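PDB 3FI7: Lmo1076 protein, which is a secreted peptidoglycan hydrolase (autolysin) of Listeria, an N-acetylglucosaminidase of family GH73 whose catalytic domain forms this chain. Local coordinates for residues V54-A59 with Y177-Y182. Sequence-based numbering, arbitrary orientation.
Sequences VMIAQA and YNLTQY
Two donors of one residue grip the carbonyl oxygen of N178 within the turn whose L179 and Y182 reach I56 and A57 of helix 52-63. Q181 NE2 lies 3.0 Å from N178 O, its N-H nearly straight on the acceptor (163°), while Q181 N approaches the same oxygen from the opposite face of the carbonyl plane at 3.2 Å. Folding back in this way, Q181 lays its CG over the centre of the Y182 ring, 3.5 Å above the plane, and L179 CD2 sits at the ring's edge.

The side chains that meet across to the helix are apolar. Leucine suits its place because its forked end spans two residues: CD1 packs 4.0 Å from A57 CB, and both methyls meet I56 CG2. At A57 the short methyl probably lets that branch come close, and it also lies against L170 and I174. I56 divides its own branches: CG1 stands beside the backbone N (chi1 -66°) and carries CD1 to Y182 CD2, 3.7 Å away and oblique to the ring, while CG2 is left to L179.

N178, with positive phi, is the C-prime residue of the Schellman motif that ends helix 166-176. The hydrophobic patch thus links the 3-10 turn that follows this cap to the buried residues 54-59 of helix 52-63, in the glucosaminidase domain of the lysozyme clan.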
loop_
_atom_site.group_PDB
_atom_site.type_symbol
_atom_site.label_atom_id
_atom_site.label_comp_id
_atom_site.label_asym_id
_atom_site.label_seq_id
_atom_site.Cartn_x
_atom_site.Cartn_y
_atom_site.Cartn_z
ATOM N N VAL A 54 1.001 7.150 1.718
ATOM C CA VAL A 54 0.366 6.835 0.449
ATOM C C VAL A 54 0.709 5.401 0.025
ATOM O O VAL A 54 -0.137 4.672 -0.498
ATOM C CB VAL A 54 0.768 7.862 -0.631
ATOM C CG1 VAL A 54 0.295 7.425 -2.012
ATOM C CG2 VAL A 54 0.209 9.240 -0.268
ATOM N N MET A 55 1.945 4.988 0.280
ATOM C CA MET A 55 2.358 3.616 -0.023
ATOM C C MET A 55 1.610 2.573 0.815
ATOM O O MET A 55 1.186 1.528 0.307
ATOM C CB MET A 55 3.866 3.441 0.179
ATOM C CG MET A 55 4.340 2.016 -0.114
ATOM S SD MET A 55 6.108 1.739 0.167
ATOM C CE MET A 55 6.786 2.283 -1.398
ATOM N N ILE A 56 1.462 2.853 2.105
ATOM C CA ILE A 56 0.787 1.923 2.996
ATOM C C ILE A 56 -0.688 1.843 2.610
ATOM O O ILE A 56 -1.256 0.761 2.555
ATOM C CB ILE A 56 0.950 2.333 4.481
ATOM C CG1 ILE A 56 2.415 2.214 4.905
ATOM C CG2 ILE A 56 0.066 1.485 5.371
ATOM C CD1 ILE A 56 2.784 3.076 6.106
ATOM N N ALA A 57 -1.301 2.989 2.328
ATOM C CA ALA A 57 -2.702 3.001 1.899
ATOM C C ALA A 57 -2.888 2.241 0.584
ATOM O O ALA A 57 -3.834 1.472 0.433
ATOM C CB ALA A 57 -3.207 4.418 1.766
ATOM N N GLN A 58 -1.976 2.444 -0.362
ATOM C CA GLN A 58 -2.037 1.705 -1.620
ATOM C C GLN A 58 -1.907 0.210 -1.389
ATOM O O GLN A 58 -2.651 -0.574 -1.977
ATOM C CB GLN A 58 -0.956 2.164 -2.602
ATOM C CG GLN A 58 -1.354 3.345 -3.442
ATOM C CD GLN A 58 -0.513 3.460 -4.698
ATOM O OE1 GLN A 58 0.678 3.761 -4.632
ATOM N NE2 GLN A 58 -1.130 3.225 -5.854
ATOM N N ALA A 59 -0.973 -0.186 -0.525
ATOM C CA ALA A 59 -0.758 -1.608 -0.281
ATOM C C ALA A 59 -1.998 -2.251 0.311
ATOM O O ALA A 59 -2.354 -3.356 -0.077
ATOM C CB ALA A 59 0.440 -1.845 0.612
ATOM N N TYR A 177 -6.729 5.562 9.649
ATOM C CA TYR A 177 -5.678 4.878 10.401
ATOM C C TYR A 177 -4.499 5.793 10.779
ATOM O O TYR A 177 -3.447 5.301 11.201
ATOM C CB TYR A 177 -5.209 3.612 9.653
ATOM C CG TYR A 177 -6.294 2.563 9.587
ATOM C CD1 TYR A 177 -6.353 1.534 10.523
ATOM C CD2 TYR A 177 -7.291 2.625 8.618
ATOM C CE1 TYR A 177 -7.360 0.582 10.482
ATOM C CE2 TYR A 177 -8.306 1.675 8.572
ATOM C CZ TYR A 177 -8.338 0.660 9.505
ATOM O OH TYR A 177 -9.351 -0.274 9.464
ATOM N N ASN A 178 -4.700 7.111 10.653
ATOM C CA ASN A 178 -3.653 8.120 10.880
ATOM C C ASN A 178 -2.318 7.703 10.268
ATOM O O ASN A 178 -1.285 7.659 10.940
ATOM C CB ASN A 178 -3.489 8.460 12.368
ATOM C CG ASN A 178 -2.810 9.814 12.594
ATOM O OD1 ASN A 178 -2.692 10.627 11.675
ATOM N ND2 ASN A 178 -2.366 10.058 13.823
ATOM N N LEU A 179 -2.340 7.413 8.971
ATOM C CA LEU A 179 -1.126 6.959 8.301
ATOM C C LEU A 179 -0.066 8.060 8.155
ATOM O O LEU A 179 1.092 7.768 7.876
ATOM C CB LEU A 179 -1.450 6.298 6.959
ATOM C CG LEU A 179 -2.377 5.079 7.072
ATOM C CD1 LEU A 179 -2.631 4.449 5.696
ATOM C CD2 LEU A 179 -1.791 4.048 8.047
ATOM N N THR A 180 -0.452 9.318 8.363
ATOM C CA THR A 180 0.532 10.404 8.297
ATOM C C THR A 180 1.574 10.342 9.422
ATOM O O THR A 180 2.621 10.970 9.321
ATOM C CB THR A 180 -0.116 11.809 8.256
ATOM O OG1 THR A 180 -1.039 11.946 9.338
ATOM C CG2 THR A 180 -0.857 12.024 6.945
ATOM N N GLN A 181 1.296 9.578 10.475
ATOM C CA GLN A 181 2.264 9.395 11.557
ATOM C C GLN A 181 3.582 8.868 10.994
ATOM O O GLN A 181 4.648 9.096 11.561
ATOM C CB GLN A 181 1.732 8.428 12.628
ATOM C CG GLN A 181 1.804 6.945 12.234
ATOM C CD GLN A 181 1.114 6.039 13.243
ATOM O OE1 GLN A 181 1.749 5.514 14.167
ATOM N NE2 GLN A 181 -0.199 5.860 13.080
ATOM N N TYR A 182 3.501 8.171 9.866
ATOM C CA TYR A 182 4.678 7.550 9.266
ATOM C C TYR A 182 5.425 8.488 8.317
ATOM O O TYR A 182 6.528 8.171 7.884
ATOM C CB TYR A 182 4.290 6.255 8.535
ATOM C CG TYR A 182 3.591 5.242 9.421
ATOM C CD1 TYR A 182 4.279 4.588 10.450
ATOM C CD2 TYR A 182 2.247 4.948 9.243
ATOM C CE1 TYR A 182 3.640 3.664 11.273
ATOM C CE2 TYR A 182 1.589 4.031 10.072
ATOM C CZ TYR A 182 2.295 3.391 11.077
ATOM O OH TYR A 182 1.651 2.493 11.891
#